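Local coordinates for glyoxalase family protein (Listeria monocytogenes, PDB 2P7Q) that catalyses the manganese-dependent hydration of the antibiotic fosfomycin, thereby conferring resistance to it, at residues Ile8-Lys13 against Ile54-Gly59; Ile70-Gln75 against His115-His120. The protein carries 1 engineered substitution. All blocks are in the same frame, centred on the assembly; numbering follows the deposited sequence.

Contact 1: residues Ile8-Lys13 against Ile54-Gly59. With GG6 ([(1S,2S)-1,2-dihydroxypropyl]phosphonic acid), chain J.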
loop_
_atom_site.group_PDB
_atom_site.type_symbol
_atom_site.label_atom_id
_atom_site.label_comp_id
_atom_site.label_asym_id
_atom_site.label_seq_id
_atom_site.Cartn_x
_atom_site.Cartn_y
_atom_site.Cartn_z
ATOM N N ILE A 8 -4.058 3.327 4.636
ATOM C CA ILE A 8 -3.836 3.438 3.201
ATOM C C ILE A 8 -5.090 4.079 2.618
ATOM O O ILE A 8 -6.197 3.577 2.803
ATOM C CB ILE A 8 -3.612 2.049 2.571
ATOM C CG1 ILE A 8 -2.392 1.388 3.220
ATOM C CG2 ILE A 8 -3.434 2.176 1.076
ATOM C CD1 ILE A 8 -2.034 0.026 2.668
ATOM N N THR A 9 -4.919 5.196 1.928
ATOM C CA THR A 9 -6.051 5.901 1.357
ATOM C C THR A 9 -6.094 5.789 -0.152
ATOM O O THR A 9 -5.175 6.221 -0.835
ATOM C CB THR A 9 -6.007 7.404 1.723
ATOM O OG1 THR A 9 -6.138 7.559 3.138
ATOM C CG2 THR A 9 -7.116 8.167 1.030
ATOM N N LEU A 10 -7.169 5.212 -0.676
ATOM C CA LEU A 10 -7.318 5.096 -2.118
ATOM C C LEU A 10 -8.352 6.104 -2.593
ATOM O O LEU A 10 -9.244 6.495 -1.847
ATOM C CB LEU A 10 -7.749 3.689 -2.502
ATOM C CG LEU A 10 -6.773 2.600 -2.068
ATOM C CD1 LEU A 10 -7.275 1.245 -2.556
ATOM C CD2 LEU A 10 -5.374 2.909 -2.627
ATOM N N ILE A 11 -8.216 6.529 -3.837
ATOM C CA ILE A 11 -9.129 7.494 -4.421
ATOM C C ILE A 11 -9.923 6.778 -5.509
ATOM O O ILE A 11 -9.345 6.105 -6.366
ATOM C CB ILE A 11 -8.348 8.664 -5.030
ATOM C CG1 ILE A 11 -7.387 9.235 -3.981
ATOM C CG2 ILE A 11 -9.312 9.732 -5.533
ATOM C CD1 ILE A 11 -8.054 9.686 -2.691
ATOM N N VAL A 12 -11.242 6.921 -5.468
ATOM C CA VAL A 12 -12.126 6.259 -6.430
ATOM C C VAL A 12 -13.206 7.199 -6.977
ATOM O O VAL A 12 -13.651 8.117 -6.291
ATOM C CB VAL A 12 -12.811 5.056 -5.770
ATOM C CG1 VAL A 12 -11.801 3.960 -5.495
ATOM C CG2 VAL A 12 -13.450 5.496 -4.461
ATOM N N LYS A 13 -13.626 6.949 -8.211
ATOM C CA LYS A 13 -14.637 7.768 -8.882
ATOM C C LYS A 13 -16.031 7.549 -8.292
ATOM O O LYS A 13 -16.775 8.509 -8.045
ATOM C CB LYS A 13 -14.667 7.446 -10.382
ATOM C CG LYS A 13 -15.402 6.164 -10.710
ATOM C CD LYS A 13 -15.322 5.790 -12.182
ATOM C CE LYS A 13 -13.997 5.127 -12.532
ATOM N NZ LYS A 13 -14.215 4.081 -13.573
ATOM N N ILE A 54 -8.199 0.826 6.002
ATOM C CA ILE A 54 -8.298 1.289 4.614
ATOM C C ILE A 54 -9.284 2.439 4.471
ATOM O O ILE A 54 -10.405 2.364 4.964
ATOM C CB ILE A 54 -8.791 0.171 3.669
ATOM C CG1 ILE A 54 -8.016 -1.118 3.920
ATOM C CG2 ILE A 54 -8.612 0.602 2.216
ATOM C CD1 ILE A 54 -6.547 -0.998 3.627
ATOM N N CYS A 55 -8.870 3.498 3.786
ATOM C CA CYS A 55 -9.732 4.649 3.568
ATOM C C CYS A 55 -10.033 4.833 2.090
ATOM O O CYS A 55 -9.146 4.734 1.247
ATOM C CB CYS A 55 -9.083 5.914 4.100
ATOM S SG CYS A 55 -8.919 5.948 5.875
ATOM N N ILE A 56 -11.297 5.103 1.787
ATOM C CA ILE A 56 -11.742 5.311 0.417
ATOM C C ILE A 56 -12.372 6.702 0.315
ATOM O O ILE A 56 -13.258 7.050 1.091
ATOM C CB ILE A 56 -12.774 4.233 0.013
ATOM C CG1 ILE A 56 -12.186 2.834 0.228
ATOM C CG2 ILE A 56 -13.158 4.397 -1.443
ATOM C CD1 ILE A 56 -10.967 2.514 -0.649
ATOM N N MET A 57 -11.881 7.496 -0.630
ATOM C CA MET A 57 -12.375 8.847 -0.862
ATOM C C MET A 57 -12.816 8.973 -2.304
ATOM O O MET A 57 -12.199 8.394 -3.196
ATOM C CB MET A 57 -11.281 9.875 -0.603
ATOM C CG MET A 57 -10.997 10.148 0.847
ATOM S SD MET A 57 -9.805 11.491 0.990
ATOM C CE MET A 57 -10.787 12.877 0.490
ATOM N N GLU A 58 -13.871 9.745 -2.540
ATOM C CA GLU A 58 -14.375 9.919 -3.896
ATOM C C GLU A 58 -13.710 11.140 -4.523
ATOM O O GLU A 58 -13.592 12.192 -3.894
ATOM C CB GLU A 58 -15.910 10.064 -3.874
ATOM C CG GLU A 58 -16.611 9.766 -5.211
ATOM C CD GLU A 58 -18.132 9.578 -5.074
ATOM O OE1 GLU A 58 -18.818 10.501 -4.589
ATOM O OE2 GLU A 58 -18.644 8.503 -5.458
ATOM N N GLY A 59 -13.251 10.980 -5.758
ATOM C CA GLY A 59 -12.598 12.073 -6.452
ATOM C C GLY A 59 -12.451 11.734 -7.919
ATOM O O GLY A 59 -12.697 10.595 -8.317
HETATM O O1 GG6 J . -4.430 11.049 6.528
HETATM C C2 GG6 J . -5.582 11.607 7.186
HETATM C C3 GG6 J . -5.183 12.952 7.873
HETATM C C1 GG6 J . -6.752 11.873 6.174
HETATM O O2 GG6 J . -6.439 12.834 5.148
HETATM P P GG6 J . -7.320 10.389 5.359
HETATM O O3 GG6 J . -7.642 9.296 6.456
HETATM O O4 GG6 J . -8.527 10.723 4.647
HETATM O O5 GG6 J . -6.258 9.829 4.346
#
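Thr-9 and Cys-55 face each other across a parallel strand pair, their side chains on the same side of the sheet, with Thr-9 OG1 3.5 Å from Cys-55 CB. The threonine hydroxyl lies beside its own backbone N (chi1 -64°), which turns it up to the bound dihydroxypropylphosphonate: OG1 donates a hydrogen bond to phosphonate oxygen O5 at 2.6 Å. Cys-55 SG comes up alongside, 3.6 Å from ligand O3. One step further along this face, Ile-11 and Met-57 run side by side and point the same way. Ile-11 CD1 rests on Met-57 CB at 3.8 Å, while the methionine chain, extended through chi2 (-174°), lifts SD to 3.9 Å from ligand O4. Three residues from this pair of strands thus line one wall of the phosphonate pocket, which Tyr-108 of the second subunit helps to close with a hydrogen bond to the same ligand.

The opposite face is aliphatic except for Glu-58 at its end, which sends its carboxylate to Leu-15 N and to a salt bridge with Lys-43. Ile-56 reaches Leu-10 with one branch, CD1 lying 3.9 Å from Leu-10 CB, and its CG2 methyl meets Val-12 CG2, the two side chains crossing obliquely. The backbones are held by an alternating run of bonds; Leu-10 serves both ways, its N giving to Cys-55 O at 2.8 Å and its O taking Met-57 N at 3.1 Å. The last bond of the run goes from Gly-59 N to Val-12 O.

Helix 15-26 covers Val-12 and Ile-56 through Thr-18, with Leu-15 and Leu-22 also against Ile-56. Strand 44-49 flanks 52-58 on its other edge, and at Thr-9 an antiparallel strand of the second subunit carries the sheet across the interface.

Contact 2: residues Ile70-Gln75 against His115-His120. With MN (manganese (II) ion), chain G; GG6 ([(1S,2S)-1,2-dihydroxypropyl]phosphonic acid), chain H.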
loop_
_atom_site.group_PDB
_atom_site.type_symbol
_atom_site.label_atom_id
_atom_site.label_comp_id
_atom_site.label_asym_id
_atom_site.label_seq_id
_atom_site.Cartn_x
_atom_site.Cartn_y
_atom_site.Cartn_z
ATOM N N ILE A 70 -0.724 -3.478 -3.481
ATOM C CA ILE A 70 -0.879 -3.773 -2.071
ATOM C C ILE A 70 -1.157 -5.262 -2.078
ATOM O O ILE A 70 -1.845 -5.758 -2.966
ATOM C CB ILE A 70 -2.062 -3.009 -1.479
ATOM C CG1 ILE A 70 -1.935 -1.530 -1.843
ATOM C CG2 ILE A 70 -2.077 -3.155 0.033
ATOM C CD1 ILE A 70 -3.010 -0.649 -1.233
ATOM N N ALA A 71 -0.611 -5.984 -1.112
ATOM C CA ALA A 71 -0.797 -7.426 -1.077
ATOM C C ALA A 71 -1.266 -7.921 0.265
ATOM O O ALA A 71 -0.681 -7.583 1.294
ATOM C CB ALA A 71 0.495 -8.116 -1.446
ATOM N N PHE A 72 -2.323 -8.727 0.249
ATOM C CA PHE A 72 -2.868 -9.291 1.470
ATOM C C PHE A 72 -2.466 -10.743 1.554
ATOM O O PHE A 72 -2.218 -11.395 0.532
ATOM C CB PHE A 72 -4.394 -9.166 1.496
ATOM C CG PHE A 72 -4.864 -7.755 1.578
ATOM C CD1 PHE A 72 -4.982 -6.978 0.429
ATOM C CD2 PHE A 72 -5.119 -7.168 2.810
ATOM C CE1 PHE A 72 -5.345 -5.621 0.508
ATOM C CE2 PHE A 72 -5.482 -5.814 2.903
ATOM C CZ PHE A 72 -5.591 -5.044 1.747
ATOM N N GLN A 73 -2.417 -11.238 2.785
ATOM C CA GLN A 73 -2.020 -12.607 3.075
ATOM C C GLN A 73 -3.182 -13.588 3.069
ATOM O O GLN A 73 -4.227 -13.333 3.662
ATOM C CB GLN A 73 -1.337 -12.643 4.447
ATOM C CG GLN A 73 -0.805 -13.989 4.868
ATOM C CD GLN A 73 0.412 -14.385 4.082
ATOM O OE1 GLN A 73 1.446 -13.710 4.138
ATOM N NE2 GLN A 73 0.307 -15.479 3.333
ATOM N N ILE A 74 -3.002 -14.710 2.391
ATOM C CA ILE A 74 -4.026 -15.744 2.362
ATOM C C ILE A 74 -3.294 -17.072 2.436
ATOM O O ILE A 74 -2.063 -17.120 2.344
ATOM C CB ILE A 74 -4.862 -15.726 1.062
ATOM C CG1 ILE A 74 -3.959 -16.005 -0.139
ATOM C CG2 ILE A 74 -5.579 -14.400 0.916
ATOM C CD1 ILE A 74 -4.708 -16.325 -1.416
ATOM N N GLN A 75 -4.043 -18.152 2.601
ATOM C CA GLN A 75 -3.422 -19.461 2.676
ATOM C C GLN A 75 -3.509 -20.132 1.322
ATOM O O GLN A 75 -4.303 -19.719 0.473
ATOM C CB GLN A 75 -4.101 -20.307 3.748
ATOM C CG GLN A 75 -4.086 -19.647 5.116
ATOM C CD GLN A 75 -2.761 -18.959 5.403
ATOM O OE1 GLN A 75 -1.692 -19.582 5.327
ATOM N NE2 GLN A 75 -2.823 -17.664 5.733
ATOM N N HIS A 115 -6.493 0.193 -9.304
ATOM C CA HIS A 115 -5.711 -0.143 -8.127
ATOM C C HIS A 115 -5.347 -1.624 -8.186
ATOM O O HIS A 115 -6.221 -2.479 -8.077
ATOM C CB HIS A 115 -6.498 0.121 -6.851
ATOM C CG HIS A 115 -6.819 1.564 -6.615
ATOM N ND1 HIS A 115 -7.830 2.222 -7.280
ATOM C CD2 HIS A 115 -6.298 2.461 -5.744
ATOM C CE1 HIS A 115 -7.924 3.458 -6.823
ATOM N NE2 HIS A 115 -7.007 3.629 -5.890
ATOM N N LEU A 116 -4.062 -1.931 -8.354
ATOM C CA LEU A 116 -3.632 -3.325 -8.421
ATOM C C LEU A 116 -3.618 -3.944 -7.024
ATOM O O LEU A 116 -3.002 -3.418 -6.096
ATOM C CB LEU A 116 -2.243 -3.429 -9.051
ATOM C CG LEU A 116 -1.740 -4.847 -9.337
ATOM C CD1 LEU A 116 -2.727 -5.593 -10.218
ATOM C CD2 LEU A 116 -0.381 -4.773 -10.023
ATOM N N PHE A 117 -4.330 -5.052 -6.883
ATOM C CA PHE A 117 -4.416 -5.758 -5.616
ATOM C C PHE A 117 -3.843 -7.138 -5.796
ATOM O O PHE A 117 -3.698 -7.627 -6.922
ATOM C CB PHE A 117 -5.876 -5.898 -5.145
ATOM C CG PHE A 117 -6.447 -4.651 -4.546
ATOM C CD1 PHE A 117 -7.057 -3.699 -5.343
ATOM C CD2 PHE A 117 -6.321 -4.406 -3.185
ATOM C CE1 PHE A 117 -7.533 -2.512 -4.802
ATOM C CE2 PHE A 117 -6.795 -3.218 -2.630
ATOM C CZ PHE A 117 -7.401 -2.269 -3.445
ATOM N N GLU A 118 -3.529 -7.774 -4.678
ATOM C CA GLU A 118 -2.987 -9.120 -4.706
ATOM C C GLU A 118 -3.297 -9.884 -3.443
ATOM O O GLU A 118 -3.266 -9.337 -2.351
ATOM C CB GLU A 118 -1.468 -9.096 -4.901
ATOM C CG GLU A 118 -0.784 -10.397 -4.482
ATOM C CD GLU A 118 0.729 -10.326 -4.590
ATOM O OE1 GLU A 118 1.276 -9.218 -4.377
ATOM O OE2 GLU A 118 1.364 -11.374 -4.871
ATOM N N LEU A 119 -3.601 -11.158 -3.618
ATOM C CA LEU A 119 -3.852 -12.044 -2.500
ATOM C C LEU A 119 -2.686 -13.024 -2.604
ATOM O O LEU A 119 -2.654 -13.880 -3.488
ATOM C CB LEU A 119 -5.196 -12.756 -2.671
ATOM C CG LEU A 119 -6.423 -11.853 -2.579
ATOM C CD1 LEU A 119 -7.677 -12.691 -2.784
ATOM C CD2 LEU A 119 -6.452 -11.182 -1.225
ATOM N N HIS A 120 -1.718 -12.870 -1.710
ATOM C CA HIS A 120 -0.517 -13.697 -1.709
ATOM C C HIS A 120 -0.565 -14.863 -0.735
ATOM O O HIS A 120 -0.962 -14.718 0.420
ATOM C CB HIS A 120 0.701 -12.806 -1.393
ATOM C CG HIS A 120 2.028 -13.504 -1.479
ATOM N ND1 HIS A 120 2.486 -14.106 -2.633
ATOM C CD2 HIS A 120 3.020 -13.641 -0.567
ATOM C CE1 HIS A 120 3.702 -14.581 -2.429
ATOM N NE2 HIS A 120 4.049 -14.312 -1.183
HETATM MN MN MN G . 3.635 -8.729 -4.659
HETATM O O1 GG6 H . 4.094 -10.711 -5.259
HETATM C C2 GG6 H . 5.410 -11.284 -5.003
HETATM C C3 GG6 H . 5.366 -12.824 -5.320
HETATM C C1 GG6 H . 6.518 -10.596 -5.888
HETATM O O2 GG6 H . 6.249 -10.783 -7.271
HETATM P P GG6 H . 6.642 -8.850 -5.591
HETATM O O3 GG6 H . 6.975 -8.585 -4.094
HETATM O O4 GG6 H . 7.686 -8.335 -6.430
HETATM O O5 GG6 H . 5.283 -8.118 -5.952
#
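This parallel strand pair of the glyoxalase fold carries one protein ligand of the manganese site, Glu-118, whose side chain meets Ala-71. Ala-71 CB lies 3.2 Å from Glu-118 OE1, the oxygen that binds manganese at 2.4 Å. The glutamate is extended, with CG anti to its backbone N (chi1 161°), and stands up to the metal. Its other oxygen, OE2, comes to 2.8 Å from ligand O1 and is hydrogen-bonded to OG of Ser-106, a second-shell residue that also bonds His-120 ND1. His-120 rises on the same face and brings CE1 3.8 Å from the ligand methyl C3.

The other face is hydrophobic. Phe-72 and Phe-117 lie side by side and point the same way; their ring edges touch, CE1 of Phe-72 lying 4.0 Å from CD2 of Phe-117, and both rings meet Phe-26. Beyond them Ile-74 and Leu-119 cross at about a right angle, with Ile-74 CD1 against Leu-119 CB. Three backbone bonds join the strands at this end: Phe-72 N gives to Glu-118 O, His-120 N to Phe-72 O at 2.7 Å, and Ile-74 N to His-120 O. By contrast, the bond from Ile-70 N to Leu-116 O is weak. Gln-73, bent at chi2, brings NE2 round to the carbonyl of the next residue, Ile-74 O, which lies in the plane of its amide.

His-69, at the start of the first strand, and His-7 of the second subunit join Glu-118 on the manganese, while ligand O1 and O5 chelate it, the coordination characteristic of the vicinal oxygen chelate superfamily.

In the fold
The centres of contacts 1 and 2 lie about 17 Å apart, but their hydrophobic faces touch: Leu-10 CD1 comes to 3.6 Å from Phe-117 CZ, and Ile-8 CG2 to 3.7 Å from Ile-70 CD1. Leu-10 also packs on the imidazole of contact 2, its CD2 3.3 Å from His-115 CD2. Each contact pairs two strands in parallel, and each turns its opposite face to a different active site. Contact 1 supplies pocket residues to one phosphonate, contact 2 a metal ligand to the other. The second subunit completes both sites. Since the subunits are copies of one protein, each site probably draws on both strand pairs, one from each chain.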